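Local coordinates for protein insensitive (Drosophila melanogaster, PDB 4IX7) that binds DNA sequence-specifically, preferring the palindrome CCAATTGG, as a homodimeric transcriptional repressor and corepressor that restrains neural-development genes and Notch signalling, at residues N10-P15 against V36-R41; A30-L35 against I95-A100; E42-H47 against R66-G71. All blocks are in the same frame, centred on the assembly; numbering follows the deposited sequence. Where two conformers were deposited one is given.

Interaction 1: N10-P15 against V36-R41. With nucleotides of chain B.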
loop_
_atom_site.group_PDB
_atom_site.type_symbol
_atom_site.label_atom_id
_atom_site.label_comp_id
_atom_site.label_asym_id
_atom_site.label_seq_id
_atom_site.Cartn_x
_atom_site.Cartn_y
_atom_site.Cartn_z
ATOM N N ASN C 10 -21.489 -12.271 -8.209
ATOM C CA ASN C 10 -22.068 -13.045 -7.112
ATOM C C ASN C 10 -23.379 -12.462 -6.593
ATOM O O ASN C 10 -23.918 -12.914 -5.581
ATOM C CB ASN C 10 -21.055 -13.229 -5.975
ATOM C CG ASN C 10 -19.789 -13.913 -6.440
ATOM O OD1 ASN C 10 -19.837 -14.873 -7.218
ATOM N ND2 ASN C 10 -18.644 -13.415 -5.990
ATOM N N ASN C 11 -23.882 -11.459 -7.305
ATOM C CA ASN C 11 -25.164 -10.832 -6.992
ATOM C C ASN C 11 -25.225 -10.155 -5.614
ATOM O O ASN C 11 -26.281 -10.077 -4.984
ATOM C CB ASN C 11 -26.327 -11.821 -7.184
ATOM C CG ASN C 11 -27.687 -11.134 -7.242
ATOM O OD1 ASN C 11 -28.637 -11.555 -6.574
ATOM N ND2 ASN C 11 -27.781 -10.070 -8.030
ATOM N N THR C 12 -24.091 -9.630 -5.156
ATOM C CA THR C 12 -24.124 -8.750 -3.998
ATOM C C THR C 12 -24.788 -7.462 -4.467
ATOM O O THR C 12 -24.430 -6.927 -5.522
ATOM C CB THR C 12 -22.707 -8.434 -3.501
ATOM O OG1 THR C 12 -22.018 -9.666 -3.236
ATOM C CG2 THR C 12 -22.758 -7.594 -2.227
ATOM N N CYS C 13 -25.762 -6.981 -3.702
ATOM C CA CYS C 13 -26.538 -5.812 -4.113
ATOM C C CYS C 13 -26.470 -4.646 -3.140
ATOM O O CYS C 13 -26.234 -4.822 -1.939
ATOM C CB CYS C 13 -28.006 -6.195 -4.314
ATOM S SG CYS C 13 -28.278 -7.397 -5.639
ATOM N N VAL C 14 -26.679 -3.452 -3.688
ATOM C CA VAL C 14 -26.860 -2.234 -2.913
ATOM C C VAL C 14 -28.041 -1.494 -3.530
ATOM O O VAL C 14 -28.359 -1.718 -4.699
ATOM C CB VAL C 14 -25.596 -1.332 -2.966
ATOM C CG1 VAL C 14 -24.387 -2.067 -2.394
ATOM C CG2 VAL C 14 -25.311 -0.876 -4.398
ATOM N N PRO C 15 -28.707 -0.620 -2.754
ATOM C CA PRO C 15 -29.812 0.121 -3.371
ATOM C C PRO C 15 -29.316 1.002 -4.512
ATOM O O PRO C 15 -28.169 1.468 -4.478
ATOM C CB PRO C 15 -30.333 0.991 -2.226
ATOM C CG PRO C 15 -29.891 0.286 -0.980
ATOM C CD PRO C 15 -28.553 -0.299 -1.327
ATOM N N VAL C 36 -19.673 -0.069 3.759
ATOM C CA VAL C 36 -20.600 0.236 4.847
ATOM C C VAL C 36 -22.050 0.006 4.452
ATOM O O VAL C 36 -22.939 0.043 5.303
ATOM C CB VAL C 36 -20.414 1.664 5.398
ATOM C CG1 VAL C 36 -19.004 1.804 5.973
ATOM C CG2 VAL C 36 -20.710 2.714 4.319
ATOM N N THR C 37 -22.284 -0.219 3.161
ATOM C CA THR C 37 -23.619 -0.570 2.685
ATOM C C THR C 37 -23.850 -2.077 2.782
ATOM O O THR C 37 -24.953 -2.534 3.105
ATOM C CB THR C 37 -23.836 -0.091 1.228
ATOM O OG1 THR C 37 -23.611 1.323 1.157
ATOM C CG2 THR C 37 -25.274 -0.369 0.780
ATOM N N ILE C 38 -22.789 -2.843 2.557
ATOM C CA ILE C 38 -22.874 -4.296 2.415
ATOM C C ILE C 38 -22.611 -5.024 3.739
ATOM O O ILE C 38 -23.188 -6.090 4.000
ATOM C CB ILE C 38 -21.893 -4.770 1.320
ATOM C CG1 ILE C 38 -22.397 -4.323 -0.056
ATOM C CG2 ILE C 38 -21.673 -6.274 1.365
ATOM C CD1 ILE C 38 -21.309 -4.300 -1.112
ATOM N N PHE C 39 -21.768 -4.431 4.581
ATOM C CA PHE C 39 -21.387 -5.016 5.870
ATOM C C PHE C 39 -21.743 -4.069 7.003
ATOM O O PHE C 39 -21.609 -2.854 6.853
ATOM C CB PHE C 39 -19.870 -5.236 5.924
ATOM C CG PHE C 39 -19.339 -6.202 4.901
ATOM C CD1 PHE C 39 -19.488 -7.569 5.076
ATOM C CD2 PHE C 39 -18.660 -5.742 3.784
ATOM C CE1 PHE C 39 -18.982 -8.469 4.135
ATOM C CE2 PHE C 39 -18.142 -6.637 2.840
ATOM C CZ PHE C 39 -18.305 -7.999 3.018
ATOM N N ASP C 40 -22.177 -4.601 8.146
ATOM C CA ASP C 40 -22.325 -3.725 9.306
ATOM C C ASP C 40 -20.951 -3.338 9.868
ATOM O O ASP C 40 -19.942 -4.001 9.586
ATOM C CB ASP C 40 -23.275 -4.299 10.371
ATOM C CG ASP C 40 -22.852 -5.654 10.894
ATOM O OD1 ASP C 40 -21.654 -5.867 11.156
ATOM O OD2 ASP C 40 -23.750 -6.513 11.085
ATOM N N ARG C 41 -20.897 -2.248 10.629
ATOM C CA ARG C 41 -19.613 -1.733 11.104
ATOM C C ARG C 41 -18.918 -2.742 12.005
ATOM O O ARG C 41 -17.691 -2.841 11.993
ATOM C CB ARG C 41 -19.764 -0.399 11.849
ATOM C CG ARG C 41 -20.476 0.686 11.083
ATOM C CD ARG C 41 -19.834 0.998 9.746
ATOM N NE ARG C 41 -20.614 2.045 9.084
ATOM C CZ ARG C 41 -20.250 3.319 8.995
ATOM N NH1 ARG C 41 -19.082 3.726 9.481
ATOM N NH2 ARG C 41 -21.047 4.182 8.382
ATOM O "O5'" DG B 1 -23.437 7.961 10.494
ATOM C "C5'" DG B 1 -22.671 8.858 11.289
ATOM C "C4'" DG B 1 -21.606 8.105 12.061
ATOM O "O4'" DG B 1 -22.181 7.085 12.907
ATOM C "C3'" DG B 1 -20.668 7.293 11.189
ATOM O "O3'" DG B 1 -19.698 8.195 10.743
ATOM C "C2'" DG B 1 -20.072 6.300 12.168
ATOM C "C1'" DG B 1 -21.274 6.000 13.049
ATOM N N9 DG B 1 -22.027 4.790 12.730
ATOM C C8 DG B 1 -22.951 4.672 11.725
ATOM N N7 DG B 1 -23.501 3.492 11.672
ATOM C C5 DG B 1 -22.923 2.795 12.715
ATOM C C6 DG B 1 -23.144 1.462 13.136
ATOM O O6 DG B 1 -23.915 0.631 12.645
ATOM N N1 DG B 1 -22.362 1.125 14.233
ATOM C C2 DG B 1 -21.479 1.982 14.841
ATOM N N2 DG B 1 -20.815 1.466 15.884
ATOM N N3 DG B 1 -21.256 3.239 14.456
ATOM C C4 DG B 1 -22.010 3.577 13.384
#

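Interaction 2: A30-L35 against I95-A100. With nucleotides of chain B; nucleotides of chain A.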
loop_
_atom_site.group_PDB
_atom_site.type_symbol
_atom_site.label_atom_id
_atom_site.label_comp_id
_atom_site.label_asym_id
_atom_site.label_seq_id
_atom_site.Cartn_x
_atom_site.Cartn_y
_atom_site.Cartn_z
ATOM N N ALA C 30 -15.203 5.204 -3.004
ATOM C CA ALA C 30 -16.208 4.317 -3.590
ATOM C C ALA C 30 -16.235 2.988 -2.836
ATOM O O ALA C 30 -17.303 2.460 -2.502
ATOM C CB ALA C 30 -15.924 4.093 -5.070
ATOM N N THR C 31 -15.042 2.475 -2.551
ATOM C CA THR C 31 -14.882 1.215 -1.837
ATOM C C THR C 31 -15.468 1.319 -0.430
ATOM O O THR C 31 -16.219 0.446 0.011
ATOM C CB THR C 31 -13.399 0.824 -1.793
ATOM O OG1 THR C 31 -12.926 0.699 -3.136
ATOM C CG2 THR C 31 -13.200 -0.514 -1.091
ATOM N N ARG C 32 -15.154 2.402 0.272
ATOM C CA ARG C 32 -15.674 2.602 1.621
ATOM C C ARG C 32 -17.196 2.626 1.630
ATOM O O ARG C 32 -17.830 2.024 2.496
ATOM C CB ARG C 32 -15.124 3.895 2.236
ATOM C CG ARG C 32 -13.642 3.842 2.562
ATOM C CD ARG C 32 -13.120 5.200 3.027
ATOM N NE ARG C 32 -11.722 5.092 3.425
ATOM C CZ ARG C 32 -11.317 4.828 4.662
ATOM N NH1 ARG C 32 -10.020 4.728 4.927
ATOM N NH2 ARG C 32 -12.203 4.669 5.637
ATOM N N LYS C 33 -17.788 3.322 0.661
ATOM C CA LYS C 33 -19.245 3.421 0.630
ATOM C C LYS C 33 -19.886 2.061 0.414
ATOM O O LYS C 33 -20.863 1.715 1.082
ATOM C CB LYS C 33 -19.723 4.408 -0.436
ATOM C CG LYS C 33 -21.237 4.611 -0.448
ATOM C CD LYS C 33 -21.753 5.065 0.919
ATOM C CE LYS C 33 -23.163 5.642 0.818
ATOM N NZ LYS C 33 -23.705 6.100 2.132
ATOM N N LEU C 34 -19.338 1.284 -0.516
ATOM C CA LEU C 34 -19.880 -0.051 -0.752
ATOM C C LEU C 34 -19.742 -0.889 0.514
ATOM O O LEU C 34 -20.672 -1.599 0.892
ATOM C CB LEU C 34 -19.177 -0.727 -1.935
ATOM C CG LEU C 34 -19.453 -0.109 -3.311
ATOM C CD1 LEU C 34 -18.512 -0.683 -4.360
ATOM C CD2 LEU C 34 -20.902 -0.363 -3.705
ATOM N N LEU C 35 -18.585 -0.817 1.166
ATOM C CA LEU C 35 -18.364 -1.605 2.379
ATOM C C LEU C 35 -19.377 -1.337 3.483
ATOM O O LEU C 35 -19.887 -2.276 4.088
ATOM C CB LEU C 35 -16.955 -1.384 2.925
ATOM C CG LEU C 35 -15.816 -2.061 2.164
ATOM C CD1 LEU C 35 -14.498 -1.508 2.680
ATOM C CD2 LEU C 35 -15.841 -3.593 2.279
ATOM N N ILE C 95 -9.980 -1.623 1.267
ATOM C CA ILE C 95 -10.732 -2.455 2.203
ATOM C C ILE C 95 -9.941 -2.676 3.496
ATOM O O ILE C 95 -10.484 -2.543 4.602
ATOM C CB ILE C 95 -11.106 -3.816 1.588
ATOM C CG1 ILE C 95 -11.904 -3.610 0.298
ATOM C CG2 ILE C 95 -11.932 -4.615 2.587
ATOM C CD1 ILE C 95 -12.137 -4.896 -0.498
ATOM N N THR C 96 -8.651 -2.984 3.367
ATOM C CA THR C 96 -7.798 -3.160 4.546
ATOM C C THR C 96 -7.849 -1.930 5.445
ATOM O O THR C 96 -7.988 -2.033 6.667
ATOM C CB THR C 96 -6.323 -3.437 4.130
ATOM O OG1 THR C 96 -6.240 -4.690 3.426
ATOM C CG2 THR C 96 -5.410 -3.454 5.343
ATOM N N THR C 97 -7.750 -0.760 4.832
ATOM C CA THR C 97 -7.732 0.478 5.586
ATOM C C THR C 97 -9.073 0.717 6.266
ATOM O O THR C 97 -9.124 1.070 7.437
ATOM C CB THR C 97 -7.397 1.673 4.682
ATOM O OG1 THR C 97 -6.173 1.410 3.970
ATOM C CG2 THR C 97 -7.228 2.933 5.534
ATOM N N LYS C 98 -10.162 0.488 5.543
ATOM C CA LYS C 98 -11.485 0.713 6.116
ATOM C C LYS C 98 -11.750 -0.225 7.304
ATOM O O LYS C 98 -12.331 0.190 8.320
ATOM C CB LYS C 98 -12.568 0.565 5.046
ATOM C CG LYS C 98 -14.003 0.697 5.570
ATOM C CD LYS C 98 -14.190 1.997 6.351
ATOM C CE LYS C 98 -15.659 2.300 6.567
ATOM N NZ LYS C 98 -15.883 3.524 7.411
ATOM N N CYS C 99 -11.337 -1.484 7.174
ATOM C CA CYS C 99 -11.471 -2.437 8.279
ATOM C C CYS C 99 -10.687 -1.957 9.495
ATOM O O CYS C 99 -11.168 -2.033 10.619
ATOM C CB CYS C 99 -10.979 -3.829 7.868
ATOM S SG CYS C 99 -12.105 -4.660 6.738
ATOM N N ALA C 100 -9.476 -1.461 9.266
ATOM C CA ALA C 100 -8.656 -0.934 10.359
ATOM C C ALA C 100 -9.297 0.301 10.984
ATOM O O ALA C 100 -9.276 0.467 12.201
ATOM C CB ALA C 100 -7.253 -0.622 9.861
ATOM P P DT B 3 -14.986 8.005 5.570
ATOM O OP1 DT B 3 -15.869 8.354 4.433
ATOM O OP2 DT B 3 -14.921 6.641 6.114
ATOM O "O5'" DT B 3 -13.488 8.405 5.160
ATOM C "C5'" DT B 3 -13.295 9.665 4.575
ATOM C "C4'" DT B 3 -11.812 9.867 4.364
ATOM O "O4'" DT B 3 -11.178 9.981 5.661
ATOM C "C3'" DT B 3 -11.103 8.723 3.646
ATOM O "O3'" DT B 3 -10.516 9.256 2.451
ATOM C "C2'" DT B 3 -10.085 8.217 4.665
ATOM C "C1'" DT B 3 -9.876 9.426 5.554
ATOM N N1 DT B 3 -9.424 9.137 6.934
ATOM C C2 DT B 3 -8.351 9.851 7.441
ATOM O O2 DT B 3 -7.737 10.690 6.794
ATOM N N3 DT B 3 -8.016 9.529 8.732
ATOM C C4 DT B 3 -8.654 8.623 9.554
ATOM O O4 DT B 3 -8.274 8.416 10.704
ATOM C C5 DT B 3 -9.770 7.928 8.968
ATOM C C7 DT B 3 -10.531 6.909 9.764
ATOM C C6 DT B 3 -10.112 8.224 7.709
ATOM P P DC B 4 -9.726 8.302 1.436
ATOM O OP1 DC B 4 -9.800 8.906 0.084
ATOM O OP2 DC B 4 -10.173 6.909 1.665
ATOM O "O5'" DC B 4 -8.231 8.363 1.967
ATOM C "C5'" DC B 4 -7.575 9.623 1.962
ATOM C "C4'" DC B 4 -6.264 9.483 2.702
ATOM O "O4'" DC B 4 -6.524 9.131 4.076
ATOM C "C3'" DC B 4 -5.374 8.351 2.194
ATOM O "O3'" DC B 4 -4.355 8.988 1.442
ATOM C "C2'" DC B 4 -4.838 7.663 3.453
ATOM C "C1'" DC B 4 -5.334 8.556 4.575
ATOM N N1 DC B 4 -5.722 7.836 5.816
ATOM C C2 DC B 4 -5.002 8.059 6.994
ATOM O O2 DC B 4 -4.057 8.851 6.963
ATOM N N3 DC B 4 -5.358 7.400 8.119
ATOM C C4 DC B 4 -6.391 6.544 8.101
ATOM N N4 DC B 4 -6.714 5.910 9.242
ATOM C C5 DC B 4 -7.126 6.290 6.900
ATOM C C6 DC B 4 -6.763 6.951 5.793
ATOM P P DA A 7 -5.111 -8.108 5.431
ATOM O OP1 DA A 7 -6.075 -9.232 5.494
ATOM O OP2 DA A 7 -5.540 -6.756 5.002
ATOM O "O5'" DA A 7 -4.450 -7.916 6.850
ATOM C "C5'" DA A 7 -4.036 -9.078 7.554
ATOM C "C4'" DA A 7 -3.551 -8.667 8.927
ATOM O "O4'" DA A 7 -2.237 -8.058 8.785
ATOM C "C3'" DA A 7 -4.416 -7.661 9.681
ATOM O "O3'" DA A 7 -4.316 -7.947 11.080
ATOM C "C2'" DA A 7 -3.770 -6.309 9.357
ATOM C "C1'" DA A 7 -2.298 -6.703 9.197
ATOM N N9 DA A 7 -1.558 -5.912 8.208
ATOM C C8 DA A 7 -2.002 -5.480 6.981
ATOM N N7 DA A 7 -1.109 -4.776 6.317
ATOM C C5 DA A 7 0.000 -4.754 7.160
ATOM C C6 DA A 7 1.276 -4.163 7.048
ATOM N N6 DA A 7 1.682 -3.456 5.976
ATOM N N1 DA A 7 2.130 -4.335 8.078
ATOM C C2 DA A 7 1.740 -5.037 9.155
ATOM N N3 DA A 7 0.565 -5.638 9.375
ATOM C C4 DA A 7 -0.272 -5.440 8.336
#

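Interaction 3: E42-H47 against R66-G71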
loop_
_atom_site.group_PDB
_atom_site.type_symbol
_atom_site.label_atom_id
_atom_site.label_comp_id
_atom_site.label_asym_id
_atom_site.label_seq_id
_atom_site.Cartn_x
_atom_site.Cartn_y
_atom_site.Cartn_z
ATOM N N GLU C 42 -19.697 -3.489 12.782
ATOM C CA GLU C 42 -19.112 -4.481 13.685
ATOM C C GLU C 42 -18.360 -5.564 12.912
ATOM O O GLU C 42 -17.284 -5.988 13.325
ATOM C CB GLU C 42 -20.171 -5.106 14.594
ATOM C CG GLU C 42 -19.599 -5.929 15.753
ATOM C CD GLU C 42 -19.493 -7.421 15.455
ATOM O OE1 GLU C 42 -18.910 -8.154 16.288
ATOM O OE2 GLU C 42 -19.991 -7.870 14.396
ATOM N N THR C 43 -18.929 -6.003 11.793
ATOM C CA THR C 43 -18.259 -6.970 10.928
ATOM C C THR C 43 -16.939 -6.408 10.388
ATOM O O THR C 43 -15.907 -7.088 10.410
ATOM C CB THR C 43 -19.172 -7.381 9.755
ATOM O OG1 THR C 43 -20.364 -7.990 10.272
ATOM C CG2 THR C 43 -18.470 -8.366 8.862
ATOM N N LEU C 44 -16.978 -5.166 9.906
ATOM C CA LEU C 44 -15.779 -4.522 9.387
ATOM C C LEU C 44 -14.720 -4.373 10.473
ATOM O O LEU C 44 -13.518 -4.467 10.207
ATOM C CB LEU C 44 -16.121 -3.141 8.817
ATOM C CG LEU C 44 -17.076 -3.159 7.621
ATOM C CD1 LEU C 44 -17.411 -1.727 7.206
ATOM C CD2 LEU C 44 -16.455 -3.911 6.455
ATOM N N ALA C 45 -15.173 -4.138 11.701
ATOM C CA ALA C 45 -14.241 -3.878 12.791
ATOM C C ALA C 45 -13.572 -5.153 13.303
ATOM O O ALA C 45 -12.506 -5.097 13.919
ATOM C CB ALA C 45 -14.952 -3.177 13.918
ATOM N N THR C 46 -14.187 -6.298 13.040
ATOM C CA THR C 46 -13.697 -7.568 13.590
ATOM C C THR C 46 -13.156 -8.537 12.552
ATOM O O THR C 46 -12.684 -9.616 12.908
ATOM C CB THR C 46 -14.813 -8.303 14.358
ATOM O OG1 THR C 46 -15.938 -8.523 13.489
ATOM C CG2 THR C 46 -15.247 -7.492 15.562
ATOM N N HIS C 47 -13.236 -8.168 11.275
ATOM C CA HIS C 47 -12.775 -9.022 10.187
ATOM C C HIS C 47 -11.663 -8.328 9.416
ATOM O O HIS C 47 -11.414 -7.136 9.607
ATOM C CB HIS C 47 -13.926 -9.355 9.235
ATOM C CG HIS C 47 -14.918 -10.319 9.808
ATOM N ND1 HIS C 47 -15.638 -10.062 10.960
ATOM C CD2 HIS C 47 -15.304 -11.549 9.391
ATOM C CE1 HIS C 47 -16.429 -11.091 11.217
ATOM N NE2 HIS C 47 -16.246 -12.006 10.284
ATOM N N ARG C 66 -11.291 -12.963 11.262
ATOM C CA ARG C 66 -11.678 -13.834 10.151
ATOM C C ARG C 66 -11.814 -13.027 8.869
ATOM O O ARG C 66 -11.968 -11.805 8.903
ATOM C CB ARG C 66 -13.014 -14.537 10.432
ATOM C CG ARG C 66 -13.153 -15.184 11.805
ATOM C CD ARG C 66 -12.056 -16.186 12.084
ATOM N NE ARG C 66 -12.075 -17.342 11.190
ATOM C CZ ARG C 66 -11.296 -18.408 11.354
ATOM N NH1 ARG C 66 -10.457 -18.453 12.381
ATOM N NH2 ARG C 66 -11.351 -19.419 10.498
HETATM N N MSE C 67 -11.793 -13.708 7.735
HETATM C CA MSE C 67 -11.928 -13.006 6.469
HETATM C C MSE C 67 -13.370 -12.538 6.214
HETATM O O MSE C 67 -14.343 -13.220 6.560
HETATM C CB MSE C 67 -11.404 -13.855 5.307
HETATM C CG MSE C 67 -12.427 -14.813 4.771
HETATM SE SE MSE C 67 -11.709 -15.875 3.330
HETATM C CE MSE C 67 -10.604 -14.562 2.467
ATOM N N LEU C 68 -13.496 -11.347 5.630
ATOM C CA LEU C 68 -14.789 -10.863 5.155
ATOM C C LEU C 68 -15.301 -11.813 4.078
ATOM O O LEU C 68 -14.507 -12.390 3.327
ATOM C CB LEU C 68 -14.636 -9.456 4.561
ATOM C CG LEU C 68 -14.389 -8.346 5.578
ATOM C CD1 LEU C 68 -13.964 -7.072 4.839
ATOM C CD2 LEU C 68 -15.631 -8.108 6.421
ATOM N N ASP C 69 -16.622 -11.972 4.014
ATOM C CA ASP C 69 -17.304 -12.810 3.018
ATOM C C ASP C 69 -16.624 -12.675 1.655
ATOM O O ASP C 69 -16.677 -11.604 1.048
ATOM C CB ASP C 69 -18.771 -12.355 2.933
ATOM C CG ASP C 69 -19.627 -13.221 2.016
ATOM O OD1 ASP C 69 -19.157 -13.641 0.943
ATOM O OD2 ASP C 69 -20.804 -13.469 2.366
ATOM N N PRO C 70 -15.959 -13.745 1.178
ATOM C CA PRO C 70 -15.161 -13.637 -0.046
ATOM C C PRO C 70 -15.987 -13.290 -1.281
ATOM O O PRO C 70 -15.487 -12.577 -2.144
ATOM C CB PRO C 70 -14.560 -15.037 -0.212
ATOM C CG PRO C 70 -14.671 -15.683 1.107
ATOM C CD PRO C 70 -15.832 -15.067 1.820
ATOM N N GLY C 71 -17.217 -13.796 -1.372
ATOM C CA GLY C 71 -18.042 -13.538 -2.537
ATOM C C GLY C 71 -18.448 -12.077 -2.611
ATOM O O GLY C 71 -18.472 -11.474 -3.691
HETATM O O HOH W 1 -13.545 -12.124 12.873
#

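Interaction 1: N10-P15 against V36-R41
Thr37, in the last turn of helix 27-38 of the BEN domain, faces strand 13-15, so this contact seats the short N-terminal antiparallel sheet against the end of a helix. Its methyl CG2 lies 3.7 Å from Val14 CG1, the two side chains crossing at about a right angle, and also meets Pro15 CD at 3.9 Å. With chi1 at -57°, Thr37 OG1 turns back to bond to Lys33 O of its own helix, which leaves CG2 to face the strand. Next, Ile38 CG1 packs 3.8 Å from Val14 CG1, and Ile38 CD1 lies 3.8 Å from Thr12 CG2. Thr12 OG1 bonds to Asp75 of helix 70-84, while CG2, anti to the backbone N, points at Ile38. No hydrogen bond joins the two segments. Beyond Phe39, the chain reaches the DNA. Arg41 CG lies over the face of the DG1 base of chain B, 3.5 Å from C6, and Arg41 NH1 forms salt bridges with Glu102 and a DNA phosphate. Cut back to an alanine, this side chain is likely to leave Glu102 and the phosphate without this charged partner and the guanine covered by little more than CB. The Arg41 guanidinium is sandwiched: DG1 C8 lies 3.9 Å above one face, near the rim, and Val36 CG1 sits 3.5 Å above the centre of the other.

Interaction 2: A30-L35 against I95-A100
Arg32 NE donates to OP2 of DC4 of chain B over 3.0 Å (N-H...O angle 136°), while its NH2 makes a weak bond to OP2 of DT3 of chain B; this is one of two modelled conformers. The chain, extended from CG to NE, carries the guanidinium to the Thr97 methyl and to Lys98, whose CD lies 3.4 Å from Arg32 NH2. DT3 C2' covers the guanidinium face opposite Lys98. Both positive ends gather at the DT3 phosphate, Lys98 NZ 3.5 Å from its OP2, and each also has an acidic partner: Asp101 for Arg32 NH1, Glu102 for Lys98 NZ. Beneath, the side chains of Leu35 and Lys98 run past each other in opposite directions, CD1 3.7 Å from CG; those of Thr31 and Ile95 cross at about a right angle, CG2 3.6 Å from CG1. The short helical segments cross at -55°, axes 9.7 Å apart. From helix 88-112, Thr97 CG2 touches C5 of DC4 at 3.6 Å, and Thr96 OG1 donates to OP2 of DA7 of chain A at 2.7 Å. Base contacts from one helix, flanked by phosphate contacts to both strands and buttressed by a second helix, characterise a recognition helix in the major groove.

Interaction 3: E42-H47 against R66-G71
The ring edge of His47 meets the base of the Arg66 side chain, His47 CD2 lying 3.9 Å from Arg66 CB; the guanidinium, its plane 89° from that of the ring, is carried off by bends at chi2 and chi3. In the plane of the imidazole, His47 ND1 donates to Thr46 OG1 at 3.0 Å, and that hydroxyl donates in turn to Glu42 O, tilted 25° from the carbonyl plane. Met67 O, of a selenomethionine, lies 3.4 Å from His47 CD2, near the ring plane. Thr43 CG2 covers one face toward the rim, while a water sits over the centre of the other, accepting from Arg66 N and donating to Thr46 O. Leu68 CD2 nests against both His47 CB, 3.5 Å away, and Thr43 CG2, 3.8 Å away. The leucine thus ties helix 41-46 to the lead-in of helix 70-84, whose N-cap, Asp69, accepts a weak bond from Gly71 N. Between the segments themselves, packing by Leu68 and His47 and one water bridge make the contact, next to backbone bonds from Ser48 to Arg66 and Leu68; the relay from ND1 through Thr46 to Glu42 O is consistent with a proton on ND1.

From the N terminus, 10-15 is brought onto 36-41, closing a loop of 20 residues that contains helix 16-19 and most of helix 27-38. Interaction 2 opens inside that loop, at 30-35, and closes far beyond it at 95-100, so interactions 1 and 2 cross, sharing helix 27-38. Interaction 3 begins after interaction 1 has closed and is nested within the long loop of interaction 2, joining helix 41-46 to the entry of helix 70-84. The contacts also touch: Val36 CG1 packs on Lys98 CE, Phe39 on Leu44, and Leu68 CD1 on both Ile95 and Cys99. Together they fasten the N-terminal sheet and the middle helices to helix 88-112, which carries base contacts.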